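Local coordinates for phytochromobilin synthase (Solanum lycopersicum, PDB 6KME), which binds biliverdin IX alpha and probably reduces it to phytochromobilin, the chromophore of plant phytochromes, at residues I151-K156 with S176-W181; I126-N131 with S196-Y201; D109-C114 with E144-D149. The protein carries 1 engineered substitution. All blocks are in the same frame, centred on the assembly; numbering follows the deposited sequence. Where two conformers were deposited one is given.

Contact 1 of 3, residues I151-K156 with S176-W181; sequences ITLGLK and SPIVIW. With BLA (biliverdine IX alpha), chain B.
I178 sets its branched CB directly against the backbone of G154, with I178 CB 3.8 Å from G154 CA. The two CA atoms are themselves only 4.3 Å apart, an approach that depends on G154 having no side chain. CG1 of I178 lies between its own backbone N and carbonyl carbon (chi1 66°), which leaves CG2 beside the backbone N and 3.9 Å from G154 CA. Two helix side chains complete the apolar patch: I151 CD1 reaches I178 CG2 at 4.3 Å, and L153 CD2 meets I178 CD1 at 4.5 Å. No hydrogen bond crosses the contact. The case illustrates how helix 151-160 can pack on the outermost strand of an antiparallel sheet, in the α/β/α sandwich of ferredoxin-dependent bilin reductases, through the turn that leads into that strand. This type I turn, S176 to V179, is stiffened by an ST turn in which S176 OG accepts from I178 N at 3.0 Å. R302 bonds to the carbonyls of P177 and V179. Beyond the turn, W181 faces biliverdin: its CH2 comes 3.4 Å from the ligand's CAA, and the methyl CMA lies over one face of the indole. Its NE1 is bonded to the G165 carbonyl, and W163 meets it edge-to-face. An alanine in place of W181 is likely to leave CAA and CMA of the bilin without this aromatic wall and the G165 carbonyl without its N-H donor.

Contact 2 of 3, residues I126-N131 with S196-Y201; sequences IVLDLN and SAFKDY. With BLA (biliverdine IX alpha), chain B.
L128 and F198 mark the backbone register, their CA atoms 7.1 Å apart, where strand 126-131 and helix 196-201 run nearly parallel, 10° between directions and 9.2 Å between axes. L128 and Y201 fill most of the interface. With CG anti to the backbone N (chi1 174°), the L128 side chain reaches toward the helix, crossing that of Y201 obliquely; CD2 lies 3.6 Å from F198 N and 3.8 Å from A197 CB. The same methyl lies 4.0 Å above the Y201 ring plane, displaced toward the rim, while CD1 meets the F198 ring obliquely. L130 adds a second methyl to Y201, its CD1 3.9 Å from CD2 of that ring. The polar end of Y201 is bonded to the carbonyl of I178. N131 ND2 donates to D129 OD2 at 2.8 Å on the anti side of that oxygen, tilted 27° out of the carboxylate plane; OD1 is bonded to S176. V127 turns to the opposite side of the strand, its CG2 3.5 Å from biliverdin CHB. Such alternation suits a near-edge strand of the central sheet in the bilin reductase α/β/α sandwich, one side packed on helices, the other lining the bilin pocket.

Contact 3 of 3, residues D109-C114 with E144-D149; sequences DLPIFC and EKYYKD
P111 and Y146 are the nearest pair of the two backbones, their CA atoms 7.9 Å apart, where the extended segment leading into strand 112-119 passes helix 141-147. P111 points its CD at the middle of one face of the Y146 ring in a CH-pi contact, 3.7 Å from the centroid and almost on the ring normal. K145 CG lies over the rim of the opposite face, so the aromatic group is held between a proline and a lysine chain. D109, whose CG lies at the ring's edge, bonds to both Y146 OH and K145 NZ. Y146 OH donates to D109 OD1 at 2.7 Å, coming from above the carboxylate plane, 46° out of it. The extended K145 chain, approaching D109 from the opposite direction, forms a salt bridge from NZ to OD2, also at 2.7 Å, on the syn side and much closer to the plane. The carboxylate can meet both because its CG sits between the backbone N and the carbonyl carbon (chi1 70°), and the two bonds to different oxygens should limit its rotation. Beside this group P111 slides past Y147, whose OH is 3.6 Å from P111 CG and is hydrogen-bonded to the carbonyl of L130. Helix 188-211 closes in through L208, which touches L110, P111 and Y146, and through W205, whose NE1 is bonded to the P111 carbonyl. C114, later in the same segment, touches biliverdin, while the Y147 side chain is about 12 Å from it. The arrangement thus joins a strand entry to a short helix beside the central sheet of the bilin reductase α/β/α sandwich.

From the N terminus, the chain first passes 109-114 and turns back through the adjacent antiparallel strand, where 126-131 opens contact 2 before contact 3 is closed at 144-149; these two therefore cross. Contact 1 begins at once with 151-156, in series with contact 3, and closes at 176-181, wholly within the span that contact 2 completes at 196-201. Strands 112-119, 123-131 and 180-185 are successive neighbours in the sheet, so the three contacts tie helices 141-147, 151-160 and 188-211 to one edge region of it. Contacts 2 and 3 are further joined by a backbone bond between I112 and N131 on neighbouring strands.

Contact 1 of 3, residues I151-K156 with S176-W181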
loop_
_atom_site.group_PDB
_atom_site.type_symbol
_atom_site.label_atom_id
_atom_site.label_comp_id
_atom_site.label_asym_id
_atom_site.label_seq_id
_atom_site.Cartn_x
_atom_site.Cartn_y
_atom_site.Cartn_z
ATOM N N ILE A 151 1.660 -1.936 -18.723
ATOM C CA ILE A 151 1.149 -3.304 -18.843
ATOM C C ILE A 151 2.295 -4.296 -19.046
ATOM O O ILE A 151 2.289 -5.389 -18.469
ATOM C CB ILE A 151 0.101 -3.396 -19.975
ATOM C CG1 ILE A 151 -1.113 -2.508 -19.675
ATOM C CG2 ILE A 151 -0.338 -4.856 -20.228
ATOM C CD1 ILE A 151 -1.566 -2.527 -18.226
ATOM N N THR A 152 3.308 -3.939 -19.849
ATOM C CA THR A 152 4.426 -4.856 -20.060
ATOM C C THR A 152 5.209 -5.089 -18.770
ATOM O O THR A 152 5.708 -6.195 -18.534
ATOM C CB THR A 152 5.349 -4.331 -21.164
ATOM O OG1 THR A 152 5.864 -3.047 -20.795
ATOM C CG2 THR A 152 4.594 -4.203 -22.478
ATOM N N LEU A 153 5.320 -4.063 -17.921
ATOM C CA LEU A 153 5.970 -4.254 -16.626
ATOM C C LEU A 153 5.196 -5.258 -15.770
ATOM O O LEU A 153 5.782 -6.178 -15.190
ATOM C CB LEU A 153 6.111 -2.919 -15.893
ATOM C CG LEU A 153 6.529 -2.963 -14.411
ATOM C CD1 LEU A 153 7.931 -3.534 -14.214
ATOM C CD2 LEU A 153 6.421 -1.575 -13.776
ATOM N N GLY A 154 3.874 -5.094 -15.677
ATOM C CA GLY A 154 3.080 -6.045 -14.921
ATOM C C GLY A 154 3.164 -7.449 -15.484
ATOM O O GLY A 154 3.146 -8.427 -14.725
ATOM N N LEU A 155 3.262 -7.572 -16.813
ATOM C CA LEU A 155 3.361 -8.889 -17.429
ATOM C C LEU A 155 4.688 -9.560 -17.087
ATOM O O LEU A 155 4.739 -10.780 -16.882
ATOM C CB LEU A 155 3.180 -8.765 -18.943
ATOM C CG LEU A 155 2.774 -10.025 -19.701
ATOM C CD1 LEU A 155 1.489 -10.598 -19.137
ATOM C CD2 LEU A 155 2.624 -9.710 -21.178
ATOM N N LYS A 156 5.767 -8.780 -17.006
ATOM C CA LYS A 156 7.083 -9.334 -16.684
ATOM C C LYS A 156 7.065 -10.078 -15.355
ATOM O O LYS A 156 7.586 -11.194 -15.248
ATOM C CB LYS A 156 8.124 -8.215 -16.646
ATOM C CG LYS A 156 9.542 -8.669 -16.334
ATOM C CD LYS A 156 10.463 -7.463 -16.165
ATOM C CE LYS A 156 11.936 -7.858 -16.162
ATOM N NZ LYS A 156 12.807 -6.688 -15.839
ATOM N N SER A 176 -4.404 -2.064 -8.956
ATOM C CA SER A 176 -4.221 -1.713 -10.360
ATOM C C SER A 176 -4.084 -2.975 -11.199
ATOM O O SER A 176 -3.927 -4.070 -10.664
ATOM C CB SER A 176 -2.984 -0.833 -10.500
ATOM O OG SER A 176 -1.850 -1.624 -10.792
ATOM N N PRO A 177 -4.135 -2.858 -12.534
ATOM C CA PRO A 177 -3.934 -4.046 -13.384
ATOM C C PRO A 177 -2.523 -4.608 -13.353
ATOM O O PRO A 177 -2.312 -5.692 -13.902
ATOM C CB PRO A 177 -4.280 -3.544 -14.799
ATOM C CG PRO A 177 -4.994 -2.235 -14.603
ATOM C CD PRO A 177 -4.444 -1.663 -13.340
ATOM N N ILE A 178 -1.550 -3.926 -12.752
ATOM C CA ILE A 178 -0.202 -4.468 -12.658
ATOM C C ILE A 178 0.118 -4.953 -11.249
ATOM O O ILE A 178 1.288 -5.202 -10.940
ATOM C CB ILE A 178 0.857 -3.463 -13.145
ATOM C CG1 ILE A 178 0.926 -2.234 -12.223
ATOM C CG2 ILE A 178 0.597 -3.079 -14.599
ATOM C CD1 ILE A 178 2.146 -1.327 -12.498
ATOM N N VAL A 179 -0.893 -5.097 -10.385
ATOM C CA VAL A 179 -0.637 -5.493 -9.001
ATOM C C VAL A 179 0.104 -6.825 -8.963
ATOM O O VAL A 179 -0.167 -7.745 -9.748
ATOM C CB VAL A 179 -1.941 -5.578 -8.189
ATOM C CG1 VAL A 179 -2.900 -6.659 -8.772
ATOM C CG2 VAL A 179 -1.635 -5.877 -6.732
ATOM N N ILE A 180 1.083 -6.904 -8.078
ATOM C CA ILE A 180 1.712 -8.164 -7.718
ATOM C C ILE A 180 1.117 -8.580 -6.378
ATOM O O ILE A 180 1.415 -7.979 -5.339
ATOM C CB ILE A 180 3.238 -8.041 -7.642
ATOM C CG1 ILE A 180 3.807 -7.729 -9.026
ATOM C CG2 ILE A 180 3.850 -9.327 -7.056
ATOM C CD1 ILE A 180 5.265 -7.328 -8.994
ATOM N N TRP A 181 0.249 -9.586 -6.412
ATOM C CA TRP A 181 -0.306 -10.213 -5.216
ATOM C C TRP A 181 0.160 -11.657 -5.294
ATOM O O TRP A 181 -0.170 -12.361 -6.255
ATOM C CB TRP A 181 -1.835 -10.080 -5.172
ATOM C CG TRP A 181 -2.557 -11.222 -4.465
ATOM C CD1 TRP A 181 -3.503 -12.061 -4.998
ATOM C CD2 TRP A 181 -2.372 -11.637 -3.104
ATOM N NE1 TRP A 181 -3.925 -12.971 -4.042
ATOM C CE2 TRP A 181 -3.248 -12.727 -2.872
ATOM C CE3 TRP A 181 -1.563 -11.182 -2.049
ATOM C CZ2 TRP A 181 -3.319 -13.382 -1.635
ATOM C CZ3 TRP A 181 -1.637 -11.828 -0.822
ATOM C CH2 TRP A 181 -2.509 -12.921 -0.626
HETATM C CHA BLA B . -2.213 -11.278 4.320
HETATM N NA BLA B . -2.178 -8.953 3.172
HETATM C C1A BLA B . -2.654 -10.271 3.270
HETATM C C2A BLA B . -3.639 -10.461 2.204
HETATM C C3A BLA B . -3.732 -9.197 1.472
HETATM C C4A BLA B . -2.819 -8.280 2.091
HETATM C CMA BLA B . -4.593 -8.846 0.255
HETATM C CAA BLA B . -4.413 -11.795 2.008
HETATM C CBA BLA B . -5.553 -11.853 2.989
HETATM C CGA BLA B . -6.848 -11.205 2.375
HETATM O O1A BLA B . -7.111 -11.688 1.313
HETATM O O2A BLA B . -7.333 -10.365 3.074
HETATM C CHB BLA B . -2.502 -6.830 1.701
HETATM N NB BLA B . -4.663 -5.866 1.148
HETATM C C1B BLA B . -3.285 -5.714 1.424
HETATM C C2B BLA B . -2.995 -4.258 0.858
HETATM C C3B BLA B . -4.192 -3.613 0.572
HETATM C C4B BLA B . -5.305 -4.637 0.807
HETATM C CMB BLA B . -1.593 -3.682 0.939
HETATM O OB BLA B . -6.521 -4.536 0.778
HETATM C CAB BLA B . -4.696 -2.287 0.058
HETATM C CBB BLA B . -5.888 -1.677 -0.140
HETATM N NC BLA B . 0.913 -7.488 6.314
HETATM C C1C BLA B . 1.407 -6.176 6.135
HETATM C C2C BLA B . 2.131 -5.827 7.443
HETATM C C3C BLA B . 2.023 -6.934 8.285
HETATM C C4C BLA B . 1.223 -8.049 7.568
HETATM C CMC BLA B . 2.781 -4.444 7.576
HETATM O OC BLA B . 1.179 -5.627 5.069
HETATM C CAC BLA B . 2.577 -7.039 9.661
HETATM C CBC BLA B . 2.764 -6.145 10.657
HETATM C CHD BLA B . 0.790 -9.314 7.865
HETATM N ND BLA B . -0.707 -9.957 5.851
HETATM C C1D BLA B . -0.122 -10.190 7.025
HETATM C C2D BLA B . -0.443 -11.570 7.571
HETATM C C3D BLA B . -1.265 -12.181 6.642
HETATM C C4D BLA B . -1.475 -11.161 5.486
HETATM C CMD BLA B . 0.123 -12.020 8.904
HETATM C CAD BLA B . -1.931 -13.562 6.594
HETATM C CBD BLA B . -3.069 -13.726 7.583
HETATM C CGD BLA B . -4.376 -12.879 7.254
HETATM O O1D BLA B . -4.754 -12.252 8.227
HETATM O O2D BLA B . -4.771 -13.005 6.102
#

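Contact 2 of 3, residues I126-N131 with S196-Y201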
loop_
_atom_site.group_PDB
_atom_site.type_symbol
_atom_site.label_atom_id
_atom_site.label_comp_id
_atom_site.label_asym_id
_atom_site.label_seq_id
_atom_site.Cartn_x
_atom_site.Cartn_y
_atom_site.Cartn_z
ATOM N N ILE A 126 2.739 -11.154 -0.114
ATOM C CA ILE A 126 3.308 -9.978 -0.771
ATOM C C ILE A 126 2.219 -9.232 -1.535
ATOM O O ILE A 126 1.506 -9.830 -2.352
ATOM C CB ILE A 126 4.433 -10.379 -1.747
ATOM C CG1 ILE A 126 5.502 -11.242 -1.062
ATOM C CG2 ILE A 126 5.034 -9.149 -2.428
ATOM C CD1 ILE A 126 6.325 -10.498 -0.014
ATOM N N VAL A 127 2.114 -7.923 -1.302
ATOM C CA VAL A 127 1.396 -7.020 -2.201
ATOM C C VAL A 127 2.346 -5.897 -2.616
ATOM O O VAL A 127 2.941 -5.220 -1.764
ATOM C CB VAL A 127 0.106 -6.459 -1.564
ATOM C CG1 VAL A 127 -0.519 -5.391 -2.480
ATOM C CG2 VAL A 127 -0.906 -7.561 -1.292
ATOM N N LEU A 128 2.500 -5.715 -3.930
ATOM C CA LEU A 128 3.310 -4.647 -4.508
ATOM C C LEU A 128 2.505 -4.014 -5.635
ATOM O O LEU A 128 2.104 -4.718 -6.570
ATOM C CB LEU A 128 4.644 -5.203 -5.033
ATOM C CG LEU A 128 5.562 -4.238 -5.806
ATOM C CD1 LEU A 128 6.001 -3.080 -4.899
ATOM C CD2 LEU A 128 6.763 -4.999 -6.353
ATOM N N ASP A 129 2.261 -2.699 -5.559
ATOM C CA ASP A 129 1.363 -2.103 -6.539
ATOM C C ASP A 129 1.536 -0.593 -6.608
ATOM O O ASP A 129 2.074 0.047 -5.697
ATOM C CB ASP A 129 -0.098 -2.427 -6.217
ATOM C CG ASP A 129 -1.044 -2.151 -7.380
ATOM O OD1 ASP A 129 -0.606 -2.154 -8.561
ATOM O OD2 ASP A 129 -2.246 -1.934 -7.109
ATOM N N LEU A 130 1.075 -0.042 -7.727
ATOM C CA LEU A 130 0.784 1.388 -7.863
ATOM C C LEU A 130 -0.739 1.500 -7.743
ATOM O O LEU A 130 -1.460 1.400 -8.738
ATOM C CB LEU A 130 1.324 1.921 -9.192
ATOM C CG LEU A 130 2.825 2.264 -9.282
ATOM C CD1 LEU A 130 3.747 1.088 -8.915
ATOM C CD2 LEU A 130 3.222 2.857 -10.673
ATOM N N ASN A 131 -1.244 1.641 -6.500
ATOM C CA ASN A 131 -2.698 1.606 -6.268
ATOM C C ASN A 131 -3.351 2.810 -6.954
ATOM O O ASN A 131 -2.935 3.954 -6.718
ATOM C CB ASN A 131 -3.068 1.639 -4.766
ATOM C CG ASN A 131 -2.575 0.407 -3.937
ATOM O OD1 ASN A 131 -2.348 0.548 -2.735
ATOM N ND2 ASN A 131 -2.459 -0.777 -4.551
ATOM N N SER A 196 14.024 -7.181 -7.315
ATOM C CA SER A 196 14.014 -6.582 -8.651
ATOM C C SER A 196 12.662 -5.952 -8.968
ATOM O O SER A 196 12.597 -4.889 -9.596
ATOM C CB SER A 196 14.364 -7.634 -9.704
ATOM O OG SER A 196 15.685 -8.118 -9.529
ATOM N N ALA A 197 11.571 -6.598 -8.537
ATOM C CA ALA A 197 10.224 -6.079 -8.771
ATOM C C ALA A 197 9.988 -4.775 -8.012
ATOM O O ALA A 197 9.445 -3.816 -8.572
ATOM C CB ALA A 197 9.175 -7.126 -8.370
ATOM N N PHE A 198 10.342 -4.742 -6.723
ATOM C CA PHE A 198 10.207 -3.514 -5.941
ATOM C C PHE A 198 10.918 -2.358 -6.631
ATOM O O PHE A 198 10.361 -1.262 -6.763
ATOM C CB PHE A 198 10.762 -3.714 -4.524
ATOM C CG PHE A 198 10.715 -2.472 -3.663
ATOM C CD1 PHE A 198 11.737 -1.530 -3.719
ATOM C CD2 PHE A 198 9.651 -2.255 -2.790
ATOM C CE1 PHE A 198 11.702 -0.377 -2.929
ATOM C CE2 PHE A 198 9.600 -1.115 -1.994
ATOM C CZ PHE A 198 10.632 -0.171 -2.061
ATOM N N LYS A 199 12.153 -2.590 -7.079
ATOM C CA LYS A 199 12.944 -1.518 -7.684
ATOM C C LYS A 199 12.349 -1.067 -9.018
ATOM O O LYS A 199 12.221 0.140 -9.275
ATOM C CB LYS A 199 14.391 -1.985 -7.858
ATOM C CG LYS A 199 15.112 -2.234 -6.537
ATOM C CD LYS A 199 16.481 -2.838 -6.768
ATOM C CE LYS A 199 17.124 -3.288 -5.470
ATOM N NZ LYS A 199 18.509 -3.766 -5.727
ATOM N N ASP A 200 11.968 -2.026 -9.871
ATOM C CA ASP A 200 11.327 -1.706 -11.145
ATOM C C ASP A 200 10.020 -0.945 -10.950
ATOM O O ASP A 200 9.757 0.041 -11.656
ATOM C CB ASP A 200 11.071 -2.993 -11.931
ATOM C CG ASP A 200 12.311 -3.483 -12.650
ATOM O OD1 ASP A 200 13.317 -2.741 -12.638
ATOM O OD2 ASP A 200 12.283 -4.593 -13.226
ATOM N N TYR A 201 9.182 -1.399 -10.014
ATOM C CA TYR A 201 7.903 -0.741 -9.749
ATOM C C TYR A 201 8.114 0.643 -9.140
ATOM O O TYR A 201 7.405 1.599 -9.489
ATOM C CB TYR A 201 7.029 -1.613 -8.825
ATOM C CG TYR A 201 6.153 -2.632 -9.562
ATOM C CD1 TYR A 201 6.710 -3.522 -10.480
ATOM C CD2 TYR A 201 4.780 -2.696 -9.340
ATOM C CE1 TYR A 201 5.916 -4.455 -11.171
ATOM C CE2 TYR A 201 3.969 -3.637 -10.029
ATOM C CZ TYR A 201 4.551 -4.499 -10.945
ATOM O OH TYR A 201 3.778 -5.419 -11.629
HETATM C CHA BLA B . -2.213 -11.278 4.320
HETATM N NA BLA B . -2.178 -8.953 3.172
HETATM C C1A BLA B . -2.654 -10.271 3.270
HETATM C C2A BLA B . -3.639 -10.461 2.204
HETATM C C3A BLA B . -3.732 -9.197 1.472
HETATM C C4A BLA B . -2.819 -8.280 2.091
HETATM C CMA BLA B . -4.593 -8.846 0.255
HETATM C CAA BLA B . -4.413 -11.795 2.008
HETATM C CBA BLA B . -5.553 -11.853 2.989
HETATM C CGA BLA B . -6.848 -11.205 2.375
HETATM O O1A BLA B . -7.111 -11.688 1.313
HETATM O O2A BLA B . -7.333 -10.365 3.074
HETATM C CHB BLA B . -2.502 -6.830 1.701
HETATM N NB BLA B . -4.663 -5.866 1.148
HETATM C C1B BLA B . -3.285 -5.714 1.424
HETATM C C2B BLA B . -2.995 -4.258 0.858
HETATM C C3B BLA B . -4.192 -3.613 0.572
HETATM C C4B BLA B . -5.305 -4.637 0.807
HETATM C CMB BLA B . -1.593 -3.682 0.939
HETATM O OB BLA B . -6.521 -4.536 0.778
HETATM C CAB BLA B . -4.696 -2.287 0.058
HETATM C CBB BLA B . -5.888 -1.677 -0.140
HETATM N NC BLA B . 0.913 -7.488 6.314
HETATM C C1C BLA B . 1.407 -6.176 6.135
HETATM C C2C BLA B . 2.131 -5.827 7.443
HETATM C C3C BLA B . 2.023 -6.934 8.285
HETATM C C4C BLA B . 1.223 -8.049 7.568
HETATM C CMC BLA B . 2.781 -4.444 7.576
HETATM O OC BLA B . 1.179 -5.627 5.069
HETATM C CAC BLA B . 2.577 -7.039 9.661
HETATM C CBC BLA B . 2.764 -6.145 10.657
HETATM C CHD BLA B . 0.790 -9.314 7.865
HETATM N ND BLA B . -0.707 -9.957 5.851
HETATM C C1D BLA B . -0.122 -10.190 7.025
HETATM C C2D BLA B . -0.443 -11.570 7.571
HETATM C C3D BLA B . -1.265 -12.181 6.642
HETATM C C4D BLA B . -1.475 -11.161 5.486
HETATM C CMD BLA B . 0.123 -12.020 8.904
HETATM C CAD BLA B . -1.931 -13.562 6.594
HETATM C CBD BLA B . -3.069 -13.726 7.583
HETATM C CGD BLA B . -4.376 -12.879 7.254
HETATM O O1D BLA B . -4.754 -12.252 8.227
HETATM O O2D BLA B . -4.771 -13.005 6.102
#

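Contact 3 of 3, residues D109-C114 with E144-D149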
loop_
_atom_site.group_PDB
_atom_site.type_symbol
_atom_site.label_atom_id
_atom_site.label_comp_id
_atom_site.label_asym_id
_atom_site.label_seq_id
_atom_site.Cartn_x
_atom_site.Cartn_y
_atom_site.Cartn_z
ATOM N N ASP A 109 -2.683 13.826 -8.843
ATOM C CA ASP A 109 -3.538 12.636 -8.801
ATOM C C ASP A 109 -2.784 11.331 -9.073
ATOM O O ASP A 109 -3.351 10.385 -9.640
ATOM C CB ASP A 109 -4.691 12.794 -9.799
ATOM C CG ASP A 109 -4.233 12.729 -11.249
ATOM O OD1 ASP A 109 -3.039 12.980 -11.523
ATOM O OD2 ASP A 109 -5.081 12.425 -12.116
ATOM N N LEU A 110 -1.528 11.258 -8.631
ATOM C CA LEU A 110 -0.701 10.071 -8.827
ATOM C C LEU A 110 -1.297 8.839 -8.151
ATOM O O LEU A 110 -1.990 8.942 -7.132
ATOM C CB LEU A 110 0.700 10.289 -8.254
ATOM C CG LEU A 110 1.655 11.173 -9.036
ATOM C CD1 LEU A 110 2.597 11.872 -8.072
ATOM C CD2 LEU A 110 2.411 10.307 -10.026
ATOM N N PRO A 111 -0.987 7.652 -8.667
ATOM C CA PRO A 111 -1.235 6.436 -7.894
ATOM C C PRO A 111 -0.456 6.461 -6.586
ATOM O O PRO A 111 0.568 7.134 -6.446
ATOM C CB PRO A 111 -0.743 5.313 -8.819
ATOM C CG PRO A 111 -0.839 5.880 -10.201
ATOM C CD PRO A 111 -0.526 7.359 -10.040
ATOM N N ILE A 112 -0.971 5.717 -5.613
ATOM C CA ILE A 112 -0.294 5.506 -4.340
ATOM C C ILE A 112 0.650 4.316 -4.479
ATOM O O ILE A 112 0.219 3.210 -4.818
ATOM C CB ILE A 112 -1.313 5.280 -3.217
ATOM C CG1 ILE A 112 -2.039 6.598 -2.934
ATOM C CG2 ILE A 112 -0.623 4.718 -1.991
ATOM C CD1 ILE A 112 -3.311 6.452 -2.103
ATOM N N PHE A 113 1.945 4.539 -4.246
ATOM C CA PHE A 113 2.889 3.433 -4.266
ATOM C C PHE A 113 2.716 2.620 -2.994
ATOM O O PHE A 113 2.629 3.178 -1.899
ATOM C CB PHE A 113 4.343 3.907 -4.396
ATOM C CG PHE A 113 5.323 2.759 -4.530
ATOM C CD1 PHE A 113 5.571 2.184 -5.777
ATOM C CD2 PHE A 113 5.943 2.213 -3.404
ATOM C CE1 PHE A 113 6.446 1.086 -5.904
ATOM C CE2 PHE A 113 6.808 1.125 -3.518
ATOM C CZ PHE A 113 7.066 0.563 -4.775
ATOM N N CYS A 114 2.676 1.295 -3.140
ATOM C CA CYS A 114 2.298 0.399 -2.051
ATOM C C CYS A 114 3.174 -0.851 -2.089
ATOM O O CYS A 114 3.163 -1.585 -3.082
ATOM C CB CYS A 114 0.813 0.042 -2.171
ATOM S SG CYS A 114 0.218 -1.262 -1.063
ATOM N N GLU A 144 -6.166 4.615 -18.462
ATOM C CA GLU A 144 -5.317 4.879 -19.618
ATOM C C GLU A 144 -4.230 5.893 -19.288
ATOM O O GLU A 144 -3.090 5.765 -19.750
ATOM C CB GLU A 144 -6.168 5.366 -20.789
ATOM C CG GLU A 144 -6.884 4.242 -21.509
ATOM C CD GLU A 144 -5.913 3.259 -22.134
ATOM O OE1 GLU A 144 -5.222 3.647 -23.102
ATOM O OE2 GLU A 144 -5.826 2.109 -21.646
ATOM N N LYS A 145 -4.567 6.904 -18.488
ATOM C CA LYS A 145 -3.613 7.954 -18.149
ATOM C C LYS A 145 -2.359 7.385 -17.483
ATOM O O LYS A 145 -1.247 7.875 -17.708
ATOM C CB LYS A 145 -4.304 8.979 -17.241
ATOM C CG LYS A 145 -3.440 10.109 -16.730
ATOM C CD LYS A 145 -4.225 11.000 -15.767
ATOM C CE LYS A 145 -3.429 12.250 -15.394
ATOM N NZ LYS A 145 -4.181 13.185 -14.502
ATOM N N TYR A 146 -2.509 6.346 -16.665
ATOM C CA TYR A 146 -1.409 5.928 -15.810
ATOM C C TYR A 146 -0.880 4.523 -16.065
ATOM O O TYR A 146 0.279 4.257 -15.727
ATOM C CB TYR A 146 -1.808 6.043 -14.329
ATOM C CG TYR A 146 -1.629 7.451 -13.800
ATOM C CD1 TYR A 146 -0.368 8.034 -13.750
ATOM C CD2 TYR A 146 -2.713 8.202 -13.366
ATOM C CE1 TYR A 146 -0.190 9.331 -13.272
ATOM C CE2 TYR A 146 -2.545 9.498 -12.879
ATOM C CZ TYR A 146 -1.278 10.055 -12.838
ATOM O OH TYR A 146 -1.101 11.345 -12.371
ATOM N N TYR A 147 -1.672 3.618 -16.636
ATOM C CA TYR A 147 -1.252 2.224 -16.733
ATOM C C TYR A 147 -1.055 1.736 -18.159
ATOM O O TYR A 147 -0.513 0.641 -18.338
ATOM C CB TYR A 147 -2.252 1.306 -16.003
ATOM C CG TYR A 147 -2.371 1.682 -14.547
ATOM C CD1 TYR A 147 -1.437 1.238 -13.612
ATOM C CD2 TYR A 147 -3.377 2.533 -14.114
ATOM C CE1 TYR A 147 -1.526 1.621 -12.268
ATOM C CE2 TYR A 147 -3.475 2.917 -12.779
ATOM C CZ TYR A 147 -2.551 2.459 -11.866
ATOM O OH TYR A 147 -2.665 2.850 -10.550
ATOM N N LYS A 148 -1.431 2.524 -19.171
ATOM C CA LYS A 148 -1.317 2.053 -20.548
ATOM C C LYS A 148 0.099 1.590 -20.859
ATOM O O LYS A 148 0.298 0.543 -21.487
ATOM C CB LYS A 148 -1.742 3.154 -21.521
ATOM N N ASP A 149 1.095 2.338 -20.395
ATOM C CA ASP A 149 2.493 2.084 -20.712
ATOM C C ASP A 149 3.188 1.181 -19.697
ATOM O O ASP A 149 4.386 0.912 -19.848
ATOM C CB ASP A 149 3.236 3.418 -20.833
ATOM C CG ASP A 149 2.788 4.222 -22.056
ATOM O OD1 ASP A 149 2.403 3.599 -23.072
ATOM O OD2 ASP A 149 2.815 5.471 -22.001
#